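Local coordinates for protein 4-hydroxy-3-methylbut-2-enyl diphosphate reductase, apicoplast (Plasmodium falciparum, PDB 4N7B) that reduces (E)-4-hydroxy-3-methylbut-2-enyl diphosphate to isopentenyl and dimethylallyl diphosphate with an iron-sulfur cluster and ferredoxin electrons, ending the apicoplast isoprenoid precursor pathway, at residues R419-A422 with L423-C427; E490-K493 with F494-L497. One frame throughout, in Å; residues are numbered along the deposited sequence.

Contact 1 of 2, residues R419-A422 with L423-C427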
ATOM      1  N   ARG A 419       8.387   7.446  -1.521  1.00 19.26           N
ATOM      2  CA  ARG A 419       8.929   6.643  -2.608  1.00 21.55           C
ATOM      3  C   ARG A 419       8.737   7.313  -3.975  1.00 25.57           C
ATOM      4  O   ARG A 419       9.663   7.303  -4.784  1.00 25.57           O
ATOM      5  CB  ARG A 419       8.334   5.233  -2.588  1.00 25.80           C
ATOM      6  CG  ARG A 419       9.072   4.329  -1.606  1.00 26.77           C
ATOM      7  CD  ARG A 419       8.126   3.431  -0.854  1.00 24.51           C
ATOM      8  NE  ARG A 419       8.822   2.787   0.250  1.00 25.23           N
ATOM      9  CZ  ARG A 419       9.063   3.368   1.423  1.00 22.57           C
ATOM     10  NH1 ARG A 419       8.661   4.614   1.662  1.00 21.22           N
ATOM     11  NH2 ARG A 419       9.717   2.700   2.361  1.00 27.69           N
ATOM     12  N   GLN A 420       7.562   7.900  -4.237  1.00 20.53           N
ATOM     13  CA  GLN A 420       7.335   8.630  -5.493  1.00 22.49           C
ATOM     14  C   GLN A 420       8.222   9.858  -5.577  1.00 20.36           C
ATOM     15  O   GLN A 420       8.817  10.144  -6.614  1.00 21.72           O
ATOM     16  CB  GLN A 420       5.866   9.060  -5.626  1.00 20.13           C
ATOM     17  CG  GLN A 420       4.920   7.919  -5.943  1.00 25.67           C
ATOM     18  CD  GLN A 420       3.452   8.334  -5.912  1.00 29.37           C
ATOM     19  OE1 GLN A 420       3.115   9.485  -6.196  1.00 21.99           O
ATOM     20  NE2 GLN A 420       2.578   7.401  -5.544  1.00 27.36           N
ATOM     21  N   THR A 421       8.340  10.583  -4.473  1.00 23.51           N
ATOM     22  CA  THR A 421       9.126  11.815  -4.476  1.00 23.22           C
ATOM     23  C   THR A 421      10.596  11.533  -4.838  1.00 28.46           C
ATOM     24  O   THR A 421      11.203  12.246  -5.657  1.00 28.88           O
ATOM     25  CB  THR A 421       9.034  12.547  -3.126  1.00 24.34           C
ATOM     26  OG1 THR A 421       7.672  12.941  -2.892  1.00 27.40           O
ATOM     27  CG2 THR A 421       9.934  13.798  -3.123  1.00 29.71           C
ATOM     28  N   ALA A 422      11.161  10.481  -4.266  1.00 26.66           N
ATOM     29  CA  ALA A 422      12.570  10.188  -4.502  1.00 35.78           C
ATOM     30  C   ALA A 422      12.778   9.747  -5.952  1.00 27.03           C
ATOM     31  O   ALA A 422      13.686  10.209  -6.632  1.00 29.71           O
ATOM     32  CB  ALA A 422      13.038   9.125  -3.546  1.00 20.15           C
ATOM     33  N   LEU A 423      11.914   8.863  -6.425  1.00 20.78           N
ATOM     34  CA  LEU A 423      11.992   8.382  -7.803  1.00 29.85           C
ATOM     35  C   LEU A 423      11.820   9.543  -8.795  1.00 28.91           C
ATOM     36  O   LEU A 423      12.559   9.660  -9.791  1.00 26.80           O
ATOM     37  CB  LEU A 423      10.909   7.330  -8.038  1.00 24.89           C
ATOM     38  CG  LEU A 423      10.720   6.888  -9.493  1.00 20.11           C
ATOM     39  CD1 LEU A 423      12.016   6.266 -10.023  1.00 19.39           C
ATOM     40  CD2 LEU A 423       9.531   5.920  -9.635  1.00 19.25           C
ATOM     41  N   ASN A 424      10.847  10.415  -8.520  1.00 22.97           N
ATOM     42  CA  ASN A 424      10.581  11.557  -9.394  1.00 26.50           C
ATOM     43  C   ASN A 424      11.797  12.458  -9.566  1.00 34.84           C
ATOM     44  O   ASN A 424      12.007  13.010 -10.644  1.00 28.77           O
ATOM     45  CB  ASN A 424       9.423  12.392  -8.859  1.00 24.41           C
ATOM     46  CG  ASN A 424       8.092  11.698  -9.015  1.00 27.87           C
ATOM     47  OD1 ASN A 424       7.972  10.760  -9.789  1.00 24.57           O
ATOM     48  ND2 ASN A 424       7.081  12.160  -8.290  1.00 28.67           N
ATOM     49  N   LYS A 425      12.584  12.617  -8.499  1.00 26.73           N
ATOM     50  CA  LYS A 425      13.762  13.496  -8.518  1.00 28.23           C
ATOM     51  C   LYS A 425      14.874  12.972  -9.402  1.00 29.81           C
ATOM     52  O   LYS A 425      15.545  13.741 -10.081  1.00 34.20           O
ATOM     53  CB  LYS A 425      14.348  13.656  -7.120  1.00 34.29           C
ATOM     54  CG  LYS A 425      14.064  14.989  -6.488  1.00 44.45           C
ATOM     55  CD  LYS A 425      14.371  14.942  -4.996  1.00 65.66           C
ATOM     56  CE  LYS A 425      13.360  15.745  -4.206  1.00 60.35           C
ATOM     57  NZ  LYS A 425      13.646  15.663  -2.748  1.00 58.98           N
ATOM     58  N   ILE A 426      15.066  11.653  -9.386  1.00 28.45           N
ATOM     59  CA  ILE A 426      16.179  11.041 -10.096  1.00 25.31           C
ATOM     60  C   ILE A 426      15.803  10.471 -11.473  1.00 30.42           C
ATOM     61  O   ILE A 426      16.648  10.459 -12.357  1.00 25.14           O
ATOM     62  CB  ILE A 426      16.870   9.929  -9.246  1.00 29.55           C
ATOM     63  CG1 ILE A 426      18.157   9.456  -9.911  1.00 25.95           C
ATOM     64  CG2 ILE A 426      15.961   8.744  -9.089  1.00 28.75           C
ATOM     65  CD1 ILE A 426      19.162  10.566 -10.193  1.00 29.70           C
ATOM     66  N   CYS A 427      14.561  10.021 -11.677  1.00 28.85           N
ATOM     67  CA  CYS A 427      14.248   9.276 -12.910  1.00 31.80           C
ATOM     68  C   CYS A 427      14.597  10.063 -14.189  1.00 29.67           C
ATOM     69  O   CYS A 427      14.950   9.466 -15.195  1.00 30.75           O
ATOM     70  CB  CYS A 427      12.783   8.799 -12.943  1.00 23.42           C
ATOM     71  SG  CYS A 427      11.614  10.138 -13.117  1.00 31.10           S
TER
HETATM   72  O   HOH W   1       4.139  11.578  -7.796  1.00 26.19           O
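Arg419 and Gln420 pass their carbonyls to the next turn of helix 414-427 in regular i to i+4 fashion, Leu423 N to Arg419 O at 3.2 Å and Asn424 N to Gln420 O at 2.8 Å. Further on the ladder slackens: Lys425 N bonds Thr421 O and makes a second, weak bond to Ala422 O, which also takes a weak bond from Ile426 N. Asn424 has its CG beside its own backbone N (chi1 -72°), which folds the amide back over the preceding turn until CG lies 3.0 Å from Gln420 O. Its ND2 gives a hydrogen to a water at 3.0 Å, and the same water donates to Gln420 OE1 at 2.8 Å, bridging the two amides. Gln420 is gripped further by Leu385 O at NE2 and Met387 N at OE1. On the neighbouring flank, Thr421 and Lys425 run alongside each other, CG2 to CE 4.1 Å. Arg419 reaches back toward the helix N-terminus, to Glu515 in a salt bridge and to Gly229 O, its side chain about 5 Å from that of cluster ligand Cys231; the helix thus borders the iron-sulfur site. Ala422, Leu423 and Ile426 pack on Ile225 of strand 221-226, Leu423 also meets Thr433 of strand 432-436, and Gln420 and Asn424 lie against helix 442-452.

Contact 2 of 2, residues E490-K493 with F494-L497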
ATOM      1  N   GLU A 490      14.684  -9.186  -3.156  1.00 27.29           N
ATOM      2  CA  GLU A 490      14.351  -9.209  -4.583  1.00 31.50           C
ATOM      3  C   GLU A 490      15.044  -8.037  -5.276  1.00 32.11           C
ATOM      4  O   GLU A 490      15.537  -8.171  -6.388  1.00 33.75           O
ATOM      5  CB  GLU A 490      12.851  -9.203  -4.816  1.00 28.70           C
ATOM      6  CG  GLU A 490      12.180 -10.442  -4.286  1.00 35.81           C
ATOM      7  CD  GLU A 490      12.745 -11.738  -4.880  1.00 37.39           C
ATOM      8  OE1 GLU A 490      13.279 -11.724  -6.020  1.00 38.46           O
ATOM      9  OE2 GLU A 490      12.648 -12.780  -4.200  1.00 40.82           O
ATOM     10  N   THR A 491      15.156  -6.911  -4.578  1.00 26.58           N
ATOM     11  CA  THR A 491      15.814  -5.749  -5.152  1.00 22.31           C
ATOM     12  C   THR A 491      17.325  -5.951  -5.248  1.00 26.59           C
ATOM     13  O   THR A 491      17.954  -5.481  -6.202  1.00 26.07           O
ATOM     14  CB  THR A 491      15.522  -4.490  -4.336  1.00 26.48           C
ATOM     15  OG1 THR A 491      14.110  -4.290  -4.284  1.00 28.27           O
ATOM     16  CG2 THR A 491      16.163  -3.268  -4.973  1.00 23.37           C
ATOM     17  N   GLN A 492      17.909  -6.661  -4.279  1.00 27.57           N
ATOM     18  CA  GLN A 492      19.345  -6.927  -4.305  1.00 27.85           C
ATOM     19  C   GLN A 492      19.742  -7.809  -5.491  1.00 27.17           C
ATOM     20  O   GLN A 492      20.822  -7.648  -6.060  1.00 26.15           O
ATOM     21  CB  GLN A 492      19.804  -7.581  -2.991  1.00 28.28           C
ATOM     22  CG  GLN A 492      19.608  -6.670  -1.813  1.00 35.44           C
ATOM     23  CD  GLN A 492      20.494  -5.431  -1.902  1.00 50.15           C
ATOM     24  OE1 GLN A 492      21.423  -5.372  -2.722  1.00 52.71           O
ATOM     25  NE2 GLN A 492      20.214  -4.436  -1.054  1.00 49.99           N
ATOM     26  N   LYS A 493      18.880  -8.744  -5.860  1.00 30.85           N
ATOM     27  CA  LYS A 493      19.155  -9.592  -7.018  1.00 29.12           C
ATOM     28  C   LYS A 493      19.282  -8.729  -8.283  1.00 30.41           C
ATOM     29  O   LYS A 493      20.109  -8.994  -9.158  1.00 31.44           O
ATOM     30  CB  LYS A 493      18.031 -10.606  -7.201  1.00 35.11           C
ATOM     31  CG  LYS A 493      17.843 -11.553  -6.019  1.00 34.97           C
ATOM     32  CD  LYS A 493      16.928 -12.716  -6.386  1.00 43.09           C
ATOM     33  CE  LYS A 493      16.728 -13.641  -5.199  1.00 49.34           C
ATOM     34  NZ  LYS A 493      15.966 -14.899  -5.543  1.00 54.33           N
ATOM     35  N   PHE A 494      18.471  -7.685  -8.383  1.00 28.75           N
ATOM     36  CA  PHE A 494      18.625  -6.747  -9.487  1.00 31.04           C
ATOM     37  C   PHE A 494      19.980  -6.051  -9.410  1.00 29.45           C
ATOM     38  O   PHE A 494      20.705  -5.964 -10.404  1.00 24.66           O
ATOM     39  CB  PHE A 494      17.499  -5.717  -9.510  1.00 27.65           C
ATOM     40  CG  PHE A 494      16.259  -6.187 -10.245  1.00 26.67           C
ATOM     41  CD1 PHE A 494      16.171  -6.090 -11.626  1.00 27.11           C
ATOM     42  CD2 PHE A 494      15.186  -6.743  -9.550  1.00 30.26           C
ATOM     43  CE1 PHE A 494      15.026  -6.522 -12.299  1.00 28.45           C
ATOM     44  CE2 PHE A 494      14.044  -7.181 -10.226  1.00 30.54           C
ATOM     45  CZ  PHE A 494      13.973  -7.071 -11.591  1.00 26.61           C
ATOM     46  N   VAL A 495      20.339  -5.561  -8.229  1.00 24.23           N
ATOM     47  CA  VAL A 495      21.611  -4.868  -8.089  1.00 25.06           C
ATOM     48  C   VAL A 495      22.726  -5.822  -8.492  1.00 24.44           C
ATOM     49  O   VAL A 495      23.634  -5.456  -9.229  1.00 29.51           O
ATOM     50  CB  VAL A 495      21.824  -4.395  -6.660  1.00 22.76           C
ATOM     51  CG1 VAL A 495      23.260  -3.927  -6.461  1.00 30.52           C
ATOM     52  CG2 VAL A 495      20.820  -3.308  -6.331  1.00 26.22           C
ATOM     53  N   ASN A 496      22.643  -7.062  -8.028  1.00 28.01           N
ATOM     54  CA  ASN A 496      23.684  -8.034  -8.323  1.00 30.31           C
ATOM     55  C   ASN A 496      23.800  -8.328  -9.828  1.00 31.23           C
ATOM     56  O   ASN A 496      24.890  -8.343 -10.388  1.00 30.66           O
ATOM     57  CB  ASN A 496      23.446  -9.314  -7.524  1.00 33.98           C
ATOM     58  CG  ASN A 496      24.324 -10.457  -7.988  1.00 40.94           C
ATOM     59  OD1 ASN A 496      25.481 -10.574  -7.589  1.00 35.99           O
ATOM     60  ND2 ASN A 496      23.780 -11.294  -8.861  1.00 46.49           N
ATOM     61  N   LEU A 497      22.673  -8.547 -10.486  1.00 31.89           N
ATOM     62  CA  LEU A 497      22.682  -8.806 -11.915  1.00 28.81           C
ATOM     63  C   LEU A 497      23.248  -7.614 -12.690  1.00 30.23           C
ATOM     64  O   LEU A 497      24.113  -7.779 -13.530  1.00 28.97           O
ATOM     65  CB  LEU A 497      21.262  -9.094 -12.378  1.00 29.32           C
ATOM     66  CG  LEU A 497      21.066  -9.316 -13.880  1.00 40.91           C
ATOM     67  CD1 LEU A 497      21.626 -10.655 -14.282  1.00 44.85           C
ATOM     68  CD2 LEU A 497      19.593  -9.176 -14.269  1.00 37.20           C
TER
HETATM   69  O   HOH W   2      21.073 -11.632  -9.256  1.00 39.25           O
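Phe494 has its CG anti to its own carbonyl carbon (chi1 -86°), and this swings the ring back along helix 488-499 until CD2 comes 3.5 Å from Glu490 O, which sits at the ring edge near its plane. Asn496 takes the other course, CG anti to the backbone N (chi1 168°), and its ND2 hands a hydrogen to a water at 2.8 Å. That water donates in turn to Lys493 O, again at 2.8 Å, so this carbonyl serves two donors: the water and Leu497 N at 2.9 Å. The neighbouring rungs are Asn496 N to Gln492 O at 2.7 Å and Val495 N to Thr491 O at 3.1 Å. Gln492 lies side by side with Val495, OE1 4.1 Å from the valine CB. Glu490 turns its OE1 to Thr463 OG1 beyond the helix. The Phe494 ring meets Ile434 and Val436 of strand 432-436 and Leu480 of strand 477-482, where Val495 also rests. This is an amphipathic helix packed on a parallel beta-sheet, as in alpha/beta layered domains; it follows strand 477-482 and leads toward strand 506-511.

Contact 1 and contact 2 are each successive turns of one helix, and the two helices serve the same parallel sheet, both touching strand 432-436. Their centres lie 19 Å apart and the nearest atoms about 10 Å, without touching. Contact 1 is the more buried and borders the cofactor: the side chain of Arg419 comes about 7 Å from the iron-sulfur cluster, and the polar ends of Arg419 and Gln420 are bonded to residues beyond the helix, among them Glu515 and Leu385. Contact 2 is partly buried, pairing an aromatic and aliphatic face on the sheet with an outer face of Lys493 and Asn496. Water bridges both, but between two side-chain amides in 419-427 and from an amide to a main-chain carbonyl in 490-497.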